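Local coordinates for serine rich repeat protein-1 (Srr-1) (Streptococcus agalactiae NEM316, PDB 4RMB) that binds keratin 4 through this domain, as an adhesin on the bacterial cell surface, at residues I15-P20 / M69-D74; Y35-S40 / G91-I96; V48-A53 / G120-T125; E54-K59 / V110-I115. One frame throughout, in Å; residues are numbered along the deposited sequence.

The four interactions sample both sheets of a sandwich that is a variant of the DEv-IgG fold, and the way they are joined. Interactions 1 and 4 meet in one sheet, where Val111 N bonds Thr16 O at 2.8 Å. Interaction 2 and strand 120-127 of interaction 3 belong to the other, linked by Tyr123 N and Gly39 O, also 2.8 Å apart. Between the sheets the apolar faces of interactions 2 and 4 interlock, with Ile38 CD1 3.9 Å from Val111 CG1. The 48-53 loop of interaction 3 reaches strand 108-116, with Ala53 CB 3.5 Å from Ile115 CG2. Interactions 1 and 2 have centres about 17 Å apart, on opposite sides of the chain's centre.

Interaction 1. Residues I15-P20 / M69-D74; sequences ITQINP and MDQNYD
Ile15 and Met69, whose CA atoms approach to 7.3 Å, bring the end of strand 11-18 against an irregular loop without a single hydrogen bond crossing between them. What holds the two together is side-chain packing centred on the thioether of Met69. The side chains of Ile15 and Met69 run antiparallel past one another, CG2 of Ile15 lying 3.6 Å from Met69 SD. The other branch of Ile15 carries its CD1 forward to 3.5 Å from Met69 O and 3.8 Å from Tyr73 OH, oblique to the tyrosine ring. A bend at chi2 (-141°) turns the Met69 chain across the Gln17 side chain, at a slant; CE ends 3.6 Å from Gln17 OE1 and SD rests 3.8 Å from Gln17 CG. The extended Gln17 chain thus lays its aliphatic part on the sulfur, while its NE2 is held by the carbonyl of Thr66. Ile15 also packs on Val110 and Leu112 of strand 108-116, and Tyr73 on Leu58 of strand 54-60. On the remaining edge of strand 11-18, residues 15 to 18 form an antiparallel ladder with a strand of the second subunit, consistent with the sheet complementation reported for this domain.

Interaction 2. Residues Y35-S40 / G91-I96; sequences YTIIGS and GSKITI
Thr36 and Ile38 pair with Ile96 and Ile94 in a nearly exactly antiparallel ladder, the strand segments running 4.6 Å apart at 173°. Four backbone bonds hold it, the shortest from Ile94 N to Ile38 O at 2.7 Å. The side chains divide between two quite different faces. On the one carrying Ile38, Ile94 and Ile96, all three isoleucines repeat one conformation, CG1 beside the backbone N and the chain extended beyond it; this sends each CD1 away from the sheet, while the paired Ile38 and Ile94 touch near their roots, CB to CB at 4.2 Å. Thr36 shares this face, its hydroxyl engaged by Trp98 NE1 and by the carbonyl of Thr125.

On the face of Ile37 and Thr95 the contacts are more mixed. Thr95 CG2 stands opposite its own backbone N (OG1 at chi1 -57°), and so the methyl meets the edge of the Tyr35 ring, near the ring plane, 3.7 Å from CD2. Ile37 lies alongside both Thr95 and Lys93; its CG2 touches Lys93 CD at 3.8 Å before a turn at chi3 (-66°) leads the amine elsewhere. Beyond Gly39 the direct bonds give way to two waters that link the strands: each donates to Ser92 O at 2.7 Å, one accepting from Ser40 N and the other bonding Ser40 OG. An apolar face turned inward against the second sheet is what a beta-sandwich of this immunoglobulin-like (DEv-IgG variant) kind calls for; here Ile38, Ile94 and Ile96 meet strand 108-116.

Interaction 3. Residues V48-A53 / G120-T125; sequences VNLLNA and GVLYST
Val48 sets its CG2 methyl over one face of the flat peptide joining Gly120 to Val121, 4.2 Å from Gly120 CA and 4.3 Å from Val121 N; no aromatic ring takes part. This is plain packing in the immunoglobulin-like sandwich, where a loop leading from one sheet to the other leans on the start of strand 120-127. Leu122 completes the contact. Its side chain crosses that of Val48 at about a right angle, and a single methyl, CD2, does most of the touching: it sits over the CB end of the valine, 3.5 Å from CB and 3.6 Å from CG2. The Val48 torsion (chi1 180°) puts CG2 beside the backbone N, on the side of Gly120 and Leu122, with CG1 farther from that methyl at 3.9 Å. Leu50 approaches the same CD2 more distantly, its own CD2 4.4 Å away. Since Val48 and Leu50 also pack on Ile115 of strand 108-116, the loop bridges the two sheets.

Two internal bonds shape the loop, which is also tied to Asn89, Gly91 and Gln118. Residues 50 to 53 form a type I turn, closed by Ala53 N to Leu50 O. Overlapping its start, an Asx turn uses the flat amide of Asn49: Leu51 N donates to OD1 at 3.0 Å, from 49° above the carbonyl plane.

Interaction 4. Residues E54-K59 / V110-I115; sequences EVKILK and VVLVKI
Leu58 and Leu112 cross with their CD1 methyls 4.1 Å apart, forming the apolar centre on one face of an antiparallel pair at the heart of an immunoglobulin-like sandwich sheet. Leu112 CD1 is touched also by its paired residue Lys56, which lies side by side with it: a bend at chi3 (73°) sets Lys56 CE beside that methyl, 3.8 Å away, and the end of the chain leads off. On the opposite face Val111 is met by Ile57, its partner in the ladder, and diagonally by Val55, CG1 to CG1 at 4.3 Å. This second face looks into the sandwich, with Val55 and Val113 packing on Ile94, and Ile57 on Ile96.

Farther out, the ladder is regular. The strand segments approach to 4.8 Å at 167°, and three hydrogen-bonded pairs supply six backbone bonds, among them the almost perfectly straight Leu112 N to Lys56 O, 2.8 Å and 179°. The polar edge is reached at Glu54 and Lys114, which run alongside each other in the same direction. Their charges are opposite yet do not meet: the carboxylate rests against the lysine chain, Glu54 OE1 4.0 Å from Lys114 CD, and with that chain bent at chi3 and chi4, NZ lies 5.9 Å from the same oxygen.

Interaction 1. Residues I15-P20 / M69-D74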
# COMPACT_ATOMS: atom_id res chain seq x y z
N ILE B 15 -7.30 -0.43 4.15
CA ILE B 15 -6.91 -0.40 5.55
C ILE B 15 -5.93 0.71 5.86
O ILE B 15 -4.94 0.88 5.15
CB ILE B 15 -6.26 -1.75 5.96
CG1 ILE B 15 -7.23 -2.90 5.71
CG2 ILE B 15 -5.86 -1.72 7.42
CD1 ILE B 15 -6.61 -4.27 5.90
N THR B 16 -6.21 1.46 6.92
CA THR B 16 -5.33 2.54 7.34
C THR B 16 -4.92 2.26 8.78
O THR B 16 -5.77 2.14 9.66
CB THR B 16 -6.02 3.92 7.27
OG1 THR B 16 -6.45 4.18 5.92
CG2 THR B 16 -5.06 5.02 7.69
N GLN B 17 -3.62 2.12 9.01
CA GLN B 17 -3.13 1.89 10.35
C GLN B 17 -2.74 3.25 10.90
O GLN B 17 -2.03 4.00 10.23
CB GLN B 17 -1.91 0.97 10.34
CG GLN B 17 -2.18 -0.43 9.80
CD GLN B 17 -0.94 -1.29 9.85
OE1 GLN B 17 0.16 -0.84 9.50
NE2 GLN B 17 -1.09 -2.54 10.28
N ILE B 18 -3.22 3.57 12.09
CA ILE B 18 -2.91 4.85 12.71
C ILE B 18 -1.83 4.65 13.76
O ILE B 18 -1.99 3.85 14.68
CB ILE B 18 -4.15 5.47 13.38
CG1 ILE B 18 -5.26 5.65 12.35
CG2 ILE B 18 -3.79 6.82 14.00
CD1 ILE B 18 -4.92 6.64 11.26
N ASN B 19 -0.73 5.39 13.61
CA ASN B 19 0.42 5.33 14.50
C ASN B 19 1.09 3.96 14.56
O ASN B 19 1.35 3.43 15.64
CB ASN B 19 0.04 5.77 15.92
CG ASN B 19 1.27 5.98 16.79
OD1 ASN B 19 2.36 6.24 16.28
ND2 ASN B 19 1.09 5.90 18.11
N PRO B 20 1.38 3.36 13.40
CA PRO B 20 2.03 2.05 13.43
C PRO B 20 3.49 2.18 13.88
O PRO B 20 4.14 1.19 14.22
CB PRO B 20 1.91 1.57 11.99
CG PRO B 20 1.98 2.85 11.21
CD PRO B 20 1.06 3.75 12.01
N MET B 69 -1.03 -6.25 7.30
CA MET B 69 -2.34 -5.69 7.61
C MET B 69 -3.40 -6.78 7.58
O MET B 69 -4.59 -6.51 7.70
CB MET B 69 -2.69 -4.59 6.60
CG MET B 69 -1.65 -3.51 6.50
SD MET B 69 -2.39 -1.88 6.33
CE MET B 69 -0.93 -0.89 6.04
N ASP B 70 -2.95 -8.02 7.42
CA ASP B 70 -3.84 -9.17 7.37
C ASP B 70 -3.85 -9.83 8.75
O ASP B 70 -3.22 -10.86 8.96
CB ASP B 70 -3.35 -10.17 6.33
CG ASP B 70 -4.48 -10.84 5.58
OD1 ASP B 70 -5.33 -11.47 6.23
OD2 ASP B 70 -4.51 -10.72 4.34
N GLN B 71 -4.58 -9.23 9.68
CA GLN B 71 -4.64 -9.76 11.03
C GLN B 71 -6.05 -10.17 11.43
O GLN B 71 -7.01 -9.93 10.71
CB GLN B 71 -4.12 -8.72 12.03
CG GLN B 71 -3.07 -7.78 11.47
CD GLN B 71 -2.25 -7.11 12.55
OE1 GLN B 71 -1.38 -7.72 13.15
NE2 GLN B 71 -2.55 -5.84 12.81
N ASN B 72 -6.15 -10.80 12.60
CA ASN B 72 -7.43 -11.24 13.12
C ASN B 72 -8.04 -10.05 13.86
O ASN B 72 -7.90 -9.92 15.07
CB ASN B 72 -7.23 -12.41 14.08
CG ASN B 72 -8.52 -13.16 14.36
OD1 ASN B 72 -9.50 -12.58 14.85
ND2 ASN B 72 -8.53 -14.45 14.04
N TYR B 73 -8.72 -9.19 13.11
CA TYR B 73 -9.35 -8.00 13.67
C TYR B 73 -10.52 -8.38 14.58
O TYR B 73 -11.29 -7.52 15.01
CB TYR B 73 -9.83 -7.09 12.54
CG TYR B 73 -8.69 -6.53 11.71
CD1 TYR B 73 -7.76 -5.66 12.27
CD2 TYR B 73 -8.52 -6.90 10.37
CE1 TYR B 73 -6.69 -5.16 11.53
CE2 TYR B 73 -7.45 -6.41 9.62
CZ TYR B 73 -6.54 -5.54 10.21
OH TYR B 73 -5.48 -5.04 9.49
N ASP B 74 -10.62 -9.67 14.87
CA ASP B 74 -11.68 -10.19 15.73
C ASP B 74 -11.07 -10.81 16.99
O ASP B 74 -11.66 -11.70 17.59
CB ASP B 74 -12.46 -11.27 14.98
CG ASP B 74 -12.78 -10.88 13.55
OD1 ASP B 74 -13.64 -9.99 13.35
OD2 ASP B 74 -12.17 -11.45 12.62

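Interaction 2. Residues Y35-S40 / G91-I96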
# COMPACT_ATOMS: atom_id res chain seq x y z
N TYR B 35 -7.01 14.14 13.30
CA TYR B 35 -8.09 13.60 12.49
C TYR B 35 -7.51 12.69 11.43
O TYR B 35 -6.32 12.76 11.12
CB TYR B 35 -8.81 14.71 11.72
CG TYR B 35 -9.91 15.44 12.44
CD1 TYR B 35 -9.62 16.40 13.40
CD2 TYR B 35 -11.24 15.20 12.12
CE1 TYR B 35 -10.65 17.11 14.04
CE2 TYR B 35 -12.27 15.89 12.74
CZ TYR B 35 -11.96 16.85 13.70
OH TYR B 35 -12.99 17.55 14.29
N THR B 36 -8.35 11.84 10.87
CA THR B 36 -7.93 11.02 9.75
C THR B 36 -8.98 11.26 8.68
O THR B 36 -10.18 11.12 8.93
CB THR B 36 -7.85 9.52 10.06
OG1 THR B 36 -6.59 9.25 10.69
CG2 THR B 36 -7.94 8.69 8.77
N ILE B 37 -8.53 11.67 7.51
CA ILE B 37 -9.42 11.91 6.39
C ILE B 37 -9.04 10.90 5.33
O ILE B 37 -7.86 10.70 5.05
CB ILE B 37 -9.26 13.35 5.85
CG1 ILE B 37 -9.69 14.35 6.93
CG2 ILE B 37 -10.06 13.52 4.57
CD1 ILE B 37 -9.50 15.79 6.54
N ILE B 38 -10.05 10.25 4.76
CA ILE B 38 -9.85 9.25 3.73
C ILE B 38 -10.64 9.68 2.50
O ILE B 38 -11.84 9.94 2.60
CB ILE B 38 -10.32 7.87 4.22
CG1 ILE B 38 -9.38 7.35 5.31
CG2 ILE B 38 -10.42 6.89 3.04
CD1 ILE B 38 -9.94 6.23 6.14
N GLY B 39 -9.98 9.76 1.36
CA GLY B 39 -10.66 10.18 0.14
C GLY B 39 -9.94 9.66 -1.09
O GLY B 39 -9.13 8.74 -0.99
N SER B 40 -10.24 10.22 -2.26
CA SER B 40 -9.58 9.77 -3.47
C SER B 40 -8.99 10.94 -4.25
O SER B 40 -9.15 12.10 -3.86
CB SER B 40 -10.55 8.98 -4.35
OG SER B 40 -11.74 9.70 -4.57
N GLY B 91 -19.55 10.50 0.62
CA GLY B 91 -19.47 9.77 -0.63
C GLY B 91 -18.10 9.87 -1.29
O GLY B 91 -17.68 8.97 -2.02
N SER B 92 -17.39 10.96 -1.03
CA SER B 92 -16.07 11.14 -1.61
C SER B 92 -14.99 11.23 -0.53
O SER B 92 -13.83 10.94 -0.78
CB SER B 92 -16.04 12.40 -2.48
OG SER B 92 -16.43 13.55 -1.75
N LYS B 93 -15.40 11.61 0.68
CA LYS B 93 -14.49 11.78 1.81
C LYS B 93 -15.05 11.16 3.09
O LYS B 93 -16.23 11.31 3.36
CB LYS B 93 -14.30 13.27 2.12
CG LYS B 93 -13.06 13.93 1.58
CD LYS B 93 -12.68 15.17 2.40
CE LYS B 93 -13.72 16.28 2.28
NZ LYS B 93 -13.03 17.58 2.03
N ILE B 94 -14.20 10.50 3.86
CA ILE B 94 -14.60 9.94 5.16
C ILE B 94 -13.72 10.68 6.16
O ILE B 94 -12.50 10.73 6.00
CB ILE B 94 -14.33 8.41 5.27
CG1 ILE B 94 -15.33 7.64 4.42
CG2 ILE B 94 -14.40 7.97 6.74
CD1 ILE B 94 -15.01 6.16 4.26
N THR B 95 -14.33 11.26 7.19
CA THR B 95 -13.59 12.03 8.18
C THR B 95 -13.80 11.46 9.57
O THR B 95 -14.94 11.23 9.98
CB THR B 95 -14.03 13.51 8.17
OG1 THR B 95 -13.83 14.05 6.85
CG2 THR B 95 -13.22 14.31 9.16
N ILE B 96 -12.70 11.24 10.28
CA ILE B 96 -12.74 10.70 11.63
C ILE B 96 -12.01 11.64 12.60
O ILE B 96 -10.84 11.97 12.39
CB ILE B 96 -12.06 9.31 11.69
CG1 ILE B 96 -12.81 8.32 10.81
CG2 ILE B 96 -12.00 8.82 13.14
CD1 ILE B 96 -12.03 7.06 10.49
O HOH W 1 -12.11 12.57 -2.02
O HOH W 2 -13.30 8.98 -2.52

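Interaction 3. Residues V48-A53 / G120-T125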
# COMPACT_ATOMS: atom_id res chain seq x y z
N VAL B 48 -12.92 7.49 -6.36
CA VAL B 48 -13.45 6.22 -5.86
C VAL B 48 -14.73 6.55 -5.09
O VAL B 48 -14.75 7.47 -4.27
CB VAL B 48 -12.44 5.52 -4.92
CG1 VAL B 48 -13.01 4.21 -4.42
CG2 VAL B 48 -11.13 5.30 -5.66
N ASN B 49 -15.79 5.80 -5.38
CA ASN B 49 -17.07 6.01 -4.73
C ASN B 49 -17.07 5.38 -3.35
O ASN B 49 -16.79 4.18 -3.21
CB ASN B 49 -18.16 5.39 -5.60
CG ASN B 49 -19.55 5.62 -5.05
OD1 ASN B 49 -19.73 6.39 -4.11
ND2 ASN B 49 -20.53 4.94 -5.63
N LEU B 50 -17.36 6.17 -2.32
CA LEU B 50 -17.38 5.67 -0.95
C LEU B 50 -18.78 5.62 -0.35
O LEU B 50 -18.94 5.31 0.83
CB LEU B 50 -16.49 6.53 -0.05
CG LEU B 50 -15.03 6.69 -0.47
CD1 LEU B 50 -14.33 7.63 0.50
CD2 LEU B 50 -14.35 5.33 -0.50
N LEU B 51 -19.79 5.92 -1.16
CA LEU B 51 -21.16 5.93 -0.67
C LEU B 51 -21.65 4.63 -0.06
O LEU B 51 -22.48 4.64 0.85
CB LEU B 51 -22.12 6.34 -1.80
CG LEU B 51 -22.13 7.82 -2.18
CD1 LEU B 51 -22.99 8.02 -3.43
CD2 LEU B 51 -22.66 8.65 -1.02
N ASN B 52 -21.15 3.50 -0.56
CA ASN B 52 -21.58 2.21 -0.04
C ASN B 52 -20.49 1.52 0.77
O ASN B 52 -20.48 0.29 0.91
CB ASN B 52 -22.03 1.31 -1.19
CG ASN B 52 -23.05 1.99 -2.09
OD1 ASN B 52 -22.77 2.32 -3.24
ND2 ASN B 52 -24.25 2.22 -1.56
N ALA B 53 -19.58 2.32 1.31
CA ALA B 53 -18.47 1.82 2.11
C ALA B 53 -18.93 1.34 3.48
O ALA B 53 -19.81 1.94 4.09
CB ALA B 53 -17.43 2.91 2.28
N GLY B 120 -8.31 3.02 -9.00
CA GLY B 120 -8.20 4.40 -8.59
C GLY B 120 -7.23 4.53 -7.44
O GLY B 120 -6.63 3.54 -7.02
N VAL B 121 -7.07 5.74 -6.93
CA VAL B 121 -6.15 5.97 -5.83
C VAL B 121 -6.85 6.60 -4.64
O VAL B 121 -7.54 7.62 -4.77
CB VAL B 121 -4.99 6.88 -6.26
CG1 VAL B 121 -4.01 7.07 -5.10
CG2 VAL B 121 -4.27 6.27 -7.47
N LEU B 122 -6.68 5.98 -3.49
CA LEU B 122 -7.28 6.50 -2.27
C LEU B 122 -6.15 7.12 -1.44
O LEU B 122 -4.98 6.84 -1.67
CB LEU B 122 -7.92 5.37 -1.47
CG LEU B 122 -9.13 4.72 -2.15
CD1 LEU B 122 -9.54 3.45 -1.42
CD2 LEU B 122 -10.27 5.73 -2.17
N TYR B 123 -6.52 7.98 -0.50
CA TYR B 123 -5.51 8.56 0.38
C TYR B 123 -6.06 8.57 1.79
O TYR B 123 -7.27 8.51 2.00
CB TYR B 123 -5.15 10.00 -0.05
CG TYR B 123 -6.19 11.06 0.26
CD1 TYR B 123 -6.35 11.56 1.55
CD2 TYR B 123 -7.00 11.57 -0.75
CE1 TYR B 123 -7.30 12.54 1.84
CE2 TYR B 123 -7.96 12.55 -0.48
CZ TYR B 123 -8.10 13.03 0.82
OH TYR B 123 -9.04 13.99 1.09
N SER B 124 -5.15 8.60 2.76
CA SER B 124 -5.49 8.64 4.17
C SER B 124 -4.56 9.65 4.82
O SER B 124 -3.41 9.80 4.41
CB SER B 124 -5.29 7.28 4.84
OG SER B 124 -6.18 6.31 4.35
N THR B 125 -5.05 10.36 5.83
CA THR B 125 -4.19 11.32 6.51
C THR B 125 -4.25 11.13 8.01
O THR B 125 -5.08 10.39 8.54
CB THR B 125 -4.66 12.79 6.31
OG1 THR B 125 -5.87 13.00 7.06
CG2 THR B 125 -4.91 13.12 4.85

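Interaction 4. Residues E54-K59 / V110-I115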
# COMPACT_ATOMS: atom_id res chain seq x y z
N GLU B 54 -18.33 0.25 3.94
CA GLU B 54 -18.62 -0.30 5.26
C GLU B 54 -17.38 0.05 6.06
O GLU B 54 -16.26 -0.32 5.69
CB GLU B 54 -18.82 -1.82 5.19
CG GLU B 54 -20.20 -2.22 4.68
CD GLU B 54 -20.38 -3.72 4.59
OE1 GLU B 54 -19.76 -4.45 5.39
OE2 GLU B 54 -21.17 -4.17 3.72
N VAL B 55 -17.57 0.77 7.16
CA VAL B 55 -16.46 1.22 7.98
C VAL B 55 -16.38 0.65 9.38
O VAL B 55 -17.38 0.60 10.09
CB VAL B 55 -16.50 2.76 8.10
CG1 VAL B 55 -15.29 3.26 8.85
CG2 VAL B 55 -16.57 3.39 6.72
N LYS B 56 -15.18 0.22 9.78
CA LYS B 56 -14.96 -0.29 11.12
C LYS B 56 -13.70 0.35 11.67
O LYS B 56 -12.71 0.52 10.95
CB LYS B 56 -14.82 -1.81 11.15
CG LYS B 56 -14.64 -2.35 12.57
CD LYS B 56 -15.05 -3.81 12.71
CE LYS B 56 -14.04 -4.75 12.08
NZ LYS B 56 -14.46 -6.17 12.24
N ILE B 57 -13.73 0.71 12.94
CA ILE B 57 -12.57 1.34 13.57
C ILE B 57 -12.17 0.52 14.79
O ILE B 57 -13.01 0.19 15.63
CB ILE B 57 -12.89 2.77 14.01
CG1 ILE B 57 -13.45 3.57 12.82
CG2 ILE B 57 -11.62 3.44 14.55
CD1 ILE B 57 -13.91 4.97 13.17
N LEU B 58 -10.89 0.19 14.87
CA LEU B 58 -10.36 -0.61 15.97
C LEU B 58 -9.24 0.11 16.71
O LEU B 58 -8.50 0.89 16.12
CB LEU B 58 -9.83 -1.94 15.42
CG LEU B 58 -10.80 -2.71 14.53
CD1 LEU B 58 -10.06 -3.80 13.78
CD2 LEU B 58 -11.91 -3.30 15.38
N LYS B 59 -9.12 -0.17 18.00
CA LYS B 59 -8.08 0.42 18.84
C LYS B 59 -7.20 -0.72 19.35
O LYS B 59 -7.71 -1.80 19.68
CB LYS B 59 -8.70 1.17 20.02
CG LYS B 59 -7.68 1.72 21.01
CD LYS B 59 -8.36 2.46 22.15
CE LYS B 59 -7.35 2.94 23.19
NZ LYS B 59 -6.59 1.79 23.78
N VAL B 110 -6.94 1.22 13.71
CA VAL B 110 -6.97 0.63 12.39
C VAL B 110 -8.33 0.97 11.82
O VAL B 110 -9.35 0.68 12.45
CB VAL B 110 -6.81 -0.90 12.40
CG1 VAL B 110 -6.88 -1.44 10.98
CG2 VAL B 110 -5.48 -1.28 13.04
N VAL B 111 -8.35 1.61 10.67
CA VAL B 111 -9.61 1.96 10.05
C VAL B 111 -9.78 1.06 8.85
O VAL B 111 -8.92 1.01 7.97
CB VAL B 111 -9.66 3.43 9.60
CG1 VAL B 111 -11.00 3.72 8.94
CG2 VAL B 111 -9.45 4.35 10.81
N LEU B 112 -10.89 0.33 8.82
CA LEU B 112 -11.16 -0.57 7.72
C LEU B 112 -12.30 -0.01 6.89
O LEU B 112 -13.40 0.21 7.40
CB LEU B 112 -11.55 -1.95 8.27
CG LEU B 112 -10.54 -2.64 9.19
CD1 LEU B 112 -11.18 -3.86 9.81
CD2 LEU B 112 -9.30 -3.02 8.39
N VAL B 113 -12.04 0.22 5.61
CA VAL B 113 -13.05 0.75 4.71
C VAL B 113 -13.28 -0.27 3.60
O VAL B 113 -12.47 -0.39 2.68
CB VAL B 113 -12.60 2.10 4.09
CG1 VAL B 113 -13.67 2.65 3.15
CG2 VAL B 113 -12.33 3.10 5.20
N LYS B 114 -14.38 -1.02 3.70
CA LYS B 114 -14.69 -2.04 2.70
C LYS B 114 -15.57 -1.46 1.61
O LYS B 114 -16.67 -0.96 1.87
CB LYS B 114 -15.39 -3.23 3.37
CG LYS B 114 -15.75 -4.36 2.40
CD LYS B 114 -16.61 -5.42 3.09
CE LYS B 114 -15.81 -6.29 4.04
NZ LYS B 114 -14.98 -7.30 3.31
N ILE B 115 -15.10 -1.54 0.37
CA ILE B 115 -15.83 -1.00 -0.75
C ILE B 115 -15.85 -1.94 -1.94
O ILE B 115 -15.10 -2.92 -1.99
CB ILE B 115 -15.21 0.33 -1.23
CG1 ILE B 115 -13.73 0.11 -1.57
CG2 ILE B 115 -15.35 1.41 -0.14
CD1 ILE B 115 -13.03 1.32 -2.15